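Local coordinates for aspartate aminotransferase (Giardia lamblia, PDB 3MEB), which probably catalyses the pyridoxal phosphate-dependent exchange of an amino group between L-aspartate and 2-oxoglutarate, giving oxaloacetate and L-glutamate, at residues Ser152-Asn157 / Leu206-Ala211; Ala146-Pro151 / Gly160-Val165. One frame throughout, in Å; residues are numbered along the deposited sequence.

Both interactions are buried, and both draw on the run of chain from strand 148-151 through its following loop into helix 157-166. Interaction 1 ties that loop to the neighbouring parallel strand 204-208 beside the cofactor, and its chemistry is polar: a threonine hydroxyl meets a histidine ring, and an indole N-H meets a sulfate. Interaction 2 lies farther from the centre of the chain and is mostly apolar, with a phenylalanine and a methionine of the strand packed on a helix tyrosine. The two join directly where Leu-206 packs on Phe-148 and takes part in a probable backbone hydrogen bond with Tyr-149, and where Trp-155 touches Ile-161.

Interaction 1 of 2, residues Ser152-Asn157 / Leu206-Ala211; sequences STTWPN and LFHACA. With SO4 (sulfate ion), chain C.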
loop_
_atom_site.group_PDB
_atom_site.type_symbol
_atom_site.label_atom_id
_atom_site.label_comp_id
_atom_site.label_asym_id
_atom_site.label_seq_id
_atom_site.Cartn_x
_atom_site.Cartn_y
_atom_site.Cartn_z
ATOM N N SER A 152 -8.512 5.116 26.015
ATOM C CA SER A 152 -8.168 3.921 26.802
ATOM C C SER A 152 -8.739 2.600 26.233
ATOM O O SER A 152 -8.243 1.507 26.557
ATOM C CB SER A 152 -8.540 4.091 28.280
ATOM O OG SER A 152 -9.908 4.431 28.439
ATOM N N THR A 153 -9.787 2.724 25.417
ATOM C CA THR A 153 -10.270 1.662 24.560
ATOM C C THR A 153 -10.232 2.206 23.142
ATOM O O THR A 153 -10.686 3.327 22.895
ATOM C CB THR A 153 -11.734 1.287 24.961
ATOM O OG1 THR A 153 -11.693 0.666 26.250
ATOM C CG2 THR A 153 -12.365 0.339 24.011
ATOM N N THR A 154 -9.670 1.419 22.214
ATOM C CA THR A 154 -9.479 1.840 20.822
ATOM C C THR A 154 -9.321 0.630 19.910
ATOM O O THR A 154 -9.304 -0.513 20.360
ATOM C CB THR A 154 -8.266 2.782 20.704
ATOM O OG1 THR A 154 -8.379 3.571 19.509
ATOM C CG2 THR A 154 -6.909 2.020 20.730
ATOM N N TRP A 155 -9.213 0.871 18.617
ATOM C CA TRP A 155 -9.033 -0.210 17.662
ATOM C C TRP A 155 -7.668 -0.868 17.887
ATOM O O TRP A 155 -6.640 -0.157 17.829
ATOM C CB TRP A 155 -9.047 0.394 16.274
ATOM C CG TRP A 155 -9.141 -0.562 15.123
ATOM C CD1 TRP A 155 -10.052 -1.584 14.939
ATOM C CD2 TRP A 155 -8.356 -0.496 13.923
ATOM N NE1 TRP A 155 -9.863 -2.161 13.695
ATOM C CE2 TRP A 155 -8.820 -1.519 13.061
ATOM C CE3 TRP A 155 -7.318 0.342 13.492
ATOM C CZ2 TRP A 155 -8.255 -1.741 11.796
ATOM C CZ3 TRP A 155 -6.751 0.117 12.215
ATOM C CH2 TRP A 155 -7.219 -0.917 11.401
ATOM N N PRO A 156 -7.645 -2.214 18.128
ATOM C CA PRO A 156 -6.400 -2.879 18.472
ATOM C C PRO A 156 -5.250 -2.568 17.542
ATOM O O PRO A 156 -4.115 -2.377 18.002
ATOM C CB PRO A 156 -6.772 -4.372 18.411
ATOM C CG PRO A 156 -8.162 -4.405 18.860
ATOM C CD PRO A 156 -8.801 -3.121 18.312
ATOM N N ASN A 157 -5.525 -2.459 16.245
ATOM C CA ASN A 157 -4.430 -2.250 15.312
ATOM C C ASN A 157 -3.744 -0.905 15.471
ATOM O O ASN A 157 -2.584 -0.745 14.995
ATOM C CB ASN A 157 -4.869 -2.429 13.857
ATOM C CG ASN A 157 -3.682 -2.640 12.919
ATOM O OD1 ASN A 157 -2.643 -3.229 13.335
ATOM N ND2 ASN A 157 -3.834 -2.214 11.640
ATOM N N LEU A 206 -5.441 11.107 19.591
ATOM C CA LEU A 206 -6.149 10.311 18.597
ATOM C C LEU A 206 -7.608 10.225 19.000
ATOM O O LEU A 206 -7.921 9.894 20.169
ATOM C CB LEU A 206 -5.536 8.900 18.523
ATOM C CG LEU A 206 -6.043 7.960 17.438
ATOM C CD1 LEU A 206 -5.713 8.434 16.015
ATOM C CD2 LEU A 206 -5.431 6.571 17.699
ATOM N N PHE A 207 -8.486 10.579 18.061
ATOM C CA PHE A 207 -9.927 10.585 18.282
ATOM C C PHE A 207 -10.553 9.794 17.186
ATOM O O PHE A 207 -10.113 9.863 16.036
ATOM C CB PHE A 207 -10.522 11.996 18.153
ATOM C CG PHE A 207 -10.177 12.916 19.269
ATOM C CD1 PHE A 207 -10.590 12.642 20.571
ATOM C CD2 PHE A 207 -9.441 14.064 19.028
ATOM C CE1 PHE A 207 -10.236 13.520 21.630
ATOM C CE2 PHE A 207 -9.114 14.937 20.042
ATOM C CZ PHE A 207 -9.506 14.667 21.349
ATOM N N HIS A 208 -11.568 9.038 17.512
ATOM C CA HIS A 208 -12.465 8.497 16.483
ATOM C C HIS A 208 -13.510 9.560 16.156
ATOM O O HIS A 208 -14.131 10.130 17.055
ATOM C CB HIS A 208 -13.147 7.235 16.995
ATOM C CG HIS A 208 -12.204 6.141 17.368
ATOM N ND1 HIS A 208 -12.394 4.835 16.985
ATOM C CD2 HIS A 208 -11.102 6.141 18.164
ATOM C CE1 HIS A 208 -11.433 4.082 17.492
ATOM N NE2 HIS A 208 -10.642 4.846 18.230
ATOM N N ALA A 209 -13.726 9.826 14.875
ATOM C CA ALA A 209 -14.618 10.908 14.443
ATOM C C ALA A 209 -16.077 10.637 14.832
ATOM O O ALA A 209 -16.818 11.554 15.242
ATOM C CB ALA A 209 -14.496 11.088 12.915
ATOM N N CYS A 210 -16.468 9.370 14.714
ATOM C CA CYS A 210 -17.792 8.878 15.078
ATOM C C CYS A 210 -17.732 7.363 15.077
ATOM O O CYS A 210 -16.805 6.821 14.538
ATOM C CB CYS A 210 -18.869 9.352 14.092
ATOM S SG CYS A 210 -18.804 8.798 12.382
ATOM N N ALA A 211 -18.732 6.699 15.650
ATOM C CA ALA A 211 -18.787 5.225 15.691
ATOM C C ALA A 211 -17.488 4.642 16.263
ATOM O O ALA A 211 -16.868 3.788 15.663
ATOM C CB ALA A 211 -19.129 4.647 14.276
HETATM S S SO4 C . -12.621 -3.923 11.953
HETATM O O1 SO4 C . -12.452 -3.281 13.276
HETATM O O2 SO4 C . -13.254 -5.231 12.046
HETATM O O3 SO4 C . -13.388 -3.026 11.119
HETATM O O4 SO4 C . -11.291 -4.054 11.403
#
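In the pyridoxal phosphate site, the loop bearing Trp-155 is fastened to the end of strand 204-208 by Thr-154 and His-208. Thr-154 OG1 lies 2.9 Å from His-208 NE2, at the edge of the imidazole and in its plane, while the threonine side chain stands roughly perpendicular to the histidine's. Either partner could donate this hydrogen bond. Threonine chi1 of -158° holds OG1 away from the backbone N, and the same hydroxyl also bonds to His-158 ND1, so one small group links two rings. Threonine suits this buried place because a hydroxyl can donate one hydrogen bond while accepting another, and histidine because its ring nitrogen can meet that hydroxyl. The ring edge at His-208 CE1 also comes within 4.1 Å of Trp-155 N.

The Trp-155 side chain then leads away from the strand toward the cofactor. Its indole offers a broad apolar face and one N-H for an anion. Asn-157 CB lies 3.5 Å above one face, toward the rim. At the edge NE1 donates to the sulfate, 2.9 Å to its O1 along a bent path (131° at the hydrogen), with a weaker bond of 3.3 Å from NE1 to O4. Arg-419, Asn-213, Lys-277 and the backbone N of Gly-57 bind the same anion, which probably came from the crystallisation liquor and probably marks the place of a substrate carboxylate. Around this core, helix 127-142 meets Trp-155 through Thr-129 and Leu-132, helix 157-166 brings up His-158, and Leu-206 packs on Phe-239 of strand 237-242.

Interaction 2 of 2, residues Ala146-Pro151 / Gly160-Val165; sequences AEFYMP and GIYDKV
Tyr-162 and Phe-148 both extend their rings away from their own backbone nitrogens (chi1 -175° and -166°), which sends each ring out into the space between helix and strand, the two side chains running alongside but pointing opposite ways. They belong to the beta-alpha-beta unit of strand 148-151, helix 157-166 and strand 174-176, where the helix covers one side of the sheet. The rings meet obliquely, with centroids 5.4 Å apart and planes inclined at 59°. Tyr-162 CD2 sits 4.0 Å above the plane of the Phe-148 ring, displaced toward its rim, while Phe-148 CB approaches the tyrosine edge, 3.7 Å from Tyr-162 CE2.

Two residues farther along the strand, on the same side of the sheet, Met-150 reaches the base of the tyrosine. Its chain bends at chi2 and brings the terminal methyl CE to 3.5 Å from Tyr-162 CB. Methionine suits this place, since its unbranched, flexible chain lets the methyl settle against CB and the start of the tyrosine ring. Phe-136 of helix 127-142 meets Phe-148 edge-to-face, and Phe-166 stacks on Tyr-162, so the pair lies within a larger aromatic cluster. Tyrosine fits here because its ring is apolar while its hydroxyl has polar partners: OH bonds to Val-171 O and also accepts from a water 3.2 Å from Tyr-162 OH. That water accepts a hydrogen bond from the strand N-H, 3.0 Å from Phe-148 N.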
loop_
_atom_site.group_PDB
_atom_site.type_symbol
_atom_site.label_atom_id
_atom_site.label_comp_id
_atom_site.label_asym_id
_atom_site.label_seq_id
_atom_site.Cartn_x
_atom_site.Cartn_y
_atom_site.Cartn_z
ATOM N N ALA A 146 6.590 15.324 20.860
ATOM C CA ALA A 146 5.178 15.405 21.237
ATOM C C ALA A 146 4.645 14.075 21.741
ATOM O O ALA A 146 4.818 13.040 21.095
ATOM C CB ALA A 146 4.309 15.897 20.054
ATOM N N GLU A 147 3.967 14.121 22.883
ATOM C CA GLU A 147 3.321 12.939 23.425
ATOM C C GLU A 147 2.104 12.607 22.592
ATOM O O GLU A 147 1.416 13.510 22.130
ATOM C CB GLU A 147 2.852 13.162 24.853
ATOM C CG GLU A 147 3.853 13.810 25.762
ATOM C CD GLU A 147 4.636 12.840 26.569
ATOM O OE1 GLU A 147 4.889 11.709 26.080
ATOM O OE2 GLU A 147 4.982 13.226 27.698
ATOM N N PHE A 148 1.857 11.312 22.400
ATOM C CA PHE A 148 0.718 10.817 21.628
ATOM C C PHE A 148 -0.246 10.099 22.570
ATOM O O PHE A 148 0.181 9.188 23.292
ATOM C CB PHE A 148 1.214 9.824 20.601
ATOM C CG PHE A 148 0.213 9.507 19.541
ATOM C CD1 PHE A 148 -0.817 8.617 19.789
ATOM C CD2 PHE A 148 0.316 10.094 18.284
ATOM C CE1 PHE A 148 -1.752 8.330 18.822
ATOM C CE2 PHE A 148 -0.598 9.805 17.313
ATOM C CZ PHE A 148 -1.629 8.899 17.580
ATOM N N TYR A 149 -1.520 10.483 22.548
ATOM C CA TYR A 149 -2.525 9.979 23.496
ATOM C C TYR A 149 -3.629 9.181 22.781
ATOM O O TYR A 149 -4.263 9.671 21.845
ATOM C CB TYR A 149 -3.172 11.150 24.262
ATOM C CG TYR A 149 -2.299 11.726 25.335
ATOM C CD1 TYR A 149 -2.501 11.420 26.686
ATOM C CD2 TYR A 149 -1.296 12.599 25.023
ATOM C CE1 TYR A 149 -1.694 11.962 27.672
ATOM C CE2 TYR A 149 -0.477 13.141 26.027
ATOM C CZ TYR A 149 -0.677 12.823 27.316
ATOM O OH TYR A 149 0.167 13.383 28.251
ATOM N N MET A 150 -3.818 7.935 23.181
ATOM C CA MET A 150 -4.882 7.115 22.632
ATOM C C MET A 150 -6.046 7.089 23.600
ATOM O O MET A 150 -5.825 7.191 24.793
ATOM C CB MET A 150 -4.427 5.687 22.458
ATOM C CG MET A 150 -3.114 5.508 21.753
ATOM S SD MET A 150 -3.336 4.507 20.318
ATOM C CE MET A 150 -1.631 4.367 19.739
ATOM N N PRO A 151 -7.295 6.939 23.103
ATOM C CA PRO A 151 -8.359 6.629 24.063
ATOM C C PRO A 151 -8.068 5.276 24.757
ATOM O O PRO A 151 -7.401 4.392 24.145
ATOM C CB PRO A 151 -9.607 6.546 23.184
ATOM C CG PRO A 151 -9.065 6.228 21.797
ATOM C CD PRO A 151 -7.759 6.868 21.711
ATOM N N GLY A 160 -0.462 -1.370 17.090
ATOM C CA GLY A 160 0.582 -1.911 16.210
ATOM C C GLY A 160 1.094 -0.902 15.198
ATOM O O GLY A 160 2.270 -0.864 14.891
ATOM N N ILE A 161 0.180 -0.119 14.638
ATOM C CA ILE A 161 0.526 0.949 13.726
ATOM C C ILE A 161 1.454 1.869 14.487
ATOM O O ILE A 161 2.520 2.244 13.990
ATOM C CB ILE A 161 -0.705 1.712 13.234
ATOM C CG1 ILE A 161 -1.632 0.777 12.439
ATOM C CG2 ILE A 161 -0.258 2.897 12.362
ATOM C CD1 ILE A 161 -3.088 1.203 12.368
ATOM N N TYR A 162 1.051 2.201 15.715
ATOM C CA TYR A 162 1.884 3.018 16.588
ATOM C C TYR A 162 3.245 2.377 16.855
ATOM O O TYR A 162 4.283 3.057 16.769
ATOM C CB TYR A 162 1.165 3.325 17.908
ATOM C CG TYR A 162 1.942 4.258 18.782
ATOM C CD1 TYR A 162 2.939 3.769 19.609
ATOM C CD2 TYR A 162 1.696 5.642 18.785
ATOM C CE1 TYR A 162 3.695 4.615 20.419
ATOM C CE2 TYR A 162 2.442 6.493 19.608
ATOM C CZ TYR A 162 3.445 5.967 20.418
ATOM O OH TYR A 162 4.223 6.744 21.271
ATOM N N ASP A 163 3.265 1.078 17.177
ATOM C CA ASP A 163 4.536 0.462 17.525
ATOM C C ASP A 163 5.519 0.514 16.370
ATOM O O ASP A 163 6.708 0.772 16.552
ATOM C CB ASP A 163 4.352 -0.978 17.941
ATOM C CG ASP A 163 5.651 -1.630 18.337
ATOM O OD1 ASP A 163 6.435 -1.042 19.129
ATOM O OD2 ASP A 163 5.869 -2.760 17.871
ATOM N N LYS A 164 5.051 0.276 15.154
ATOM C CA LYS A 164 6.020 0.260 14.058
ATOM C C LYS A 164 6.631 1.665 13.809
ATOM O O LYS A 164 7.808 1.737 13.412
ATOM C CB LYS A 164 5.390 -0.334 12.777
ATOM C CG LYS A 164 6.251 -0.130 11.497
ATOM C CD LYS A 164 5.778 -0.990 10.313
ATOM C CE LYS A 164 6.551 -0.625 9.033
ATOM N NZ LYS A 164 6.313 -1.572 7.910
ATOM N N VAL A 165 5.873 2.759 14.047
ATOM C CA VAL A 165 6.397 4.117 13.812
ATOM C C VAL A 165 7.234 4.618 15.009
ATOM O O VAL A 165 8.320 5.147 14.832
ATOM C CB VAL A 165 5.288 5.129 13.444
ATOM C CG1 VAL A 165 5.819 6.604 13.359
ATOM C CG2 VAL A 165 4.621 4.714 12.082
HETATM O O HOH W 1 3.943 9.351 23.167
#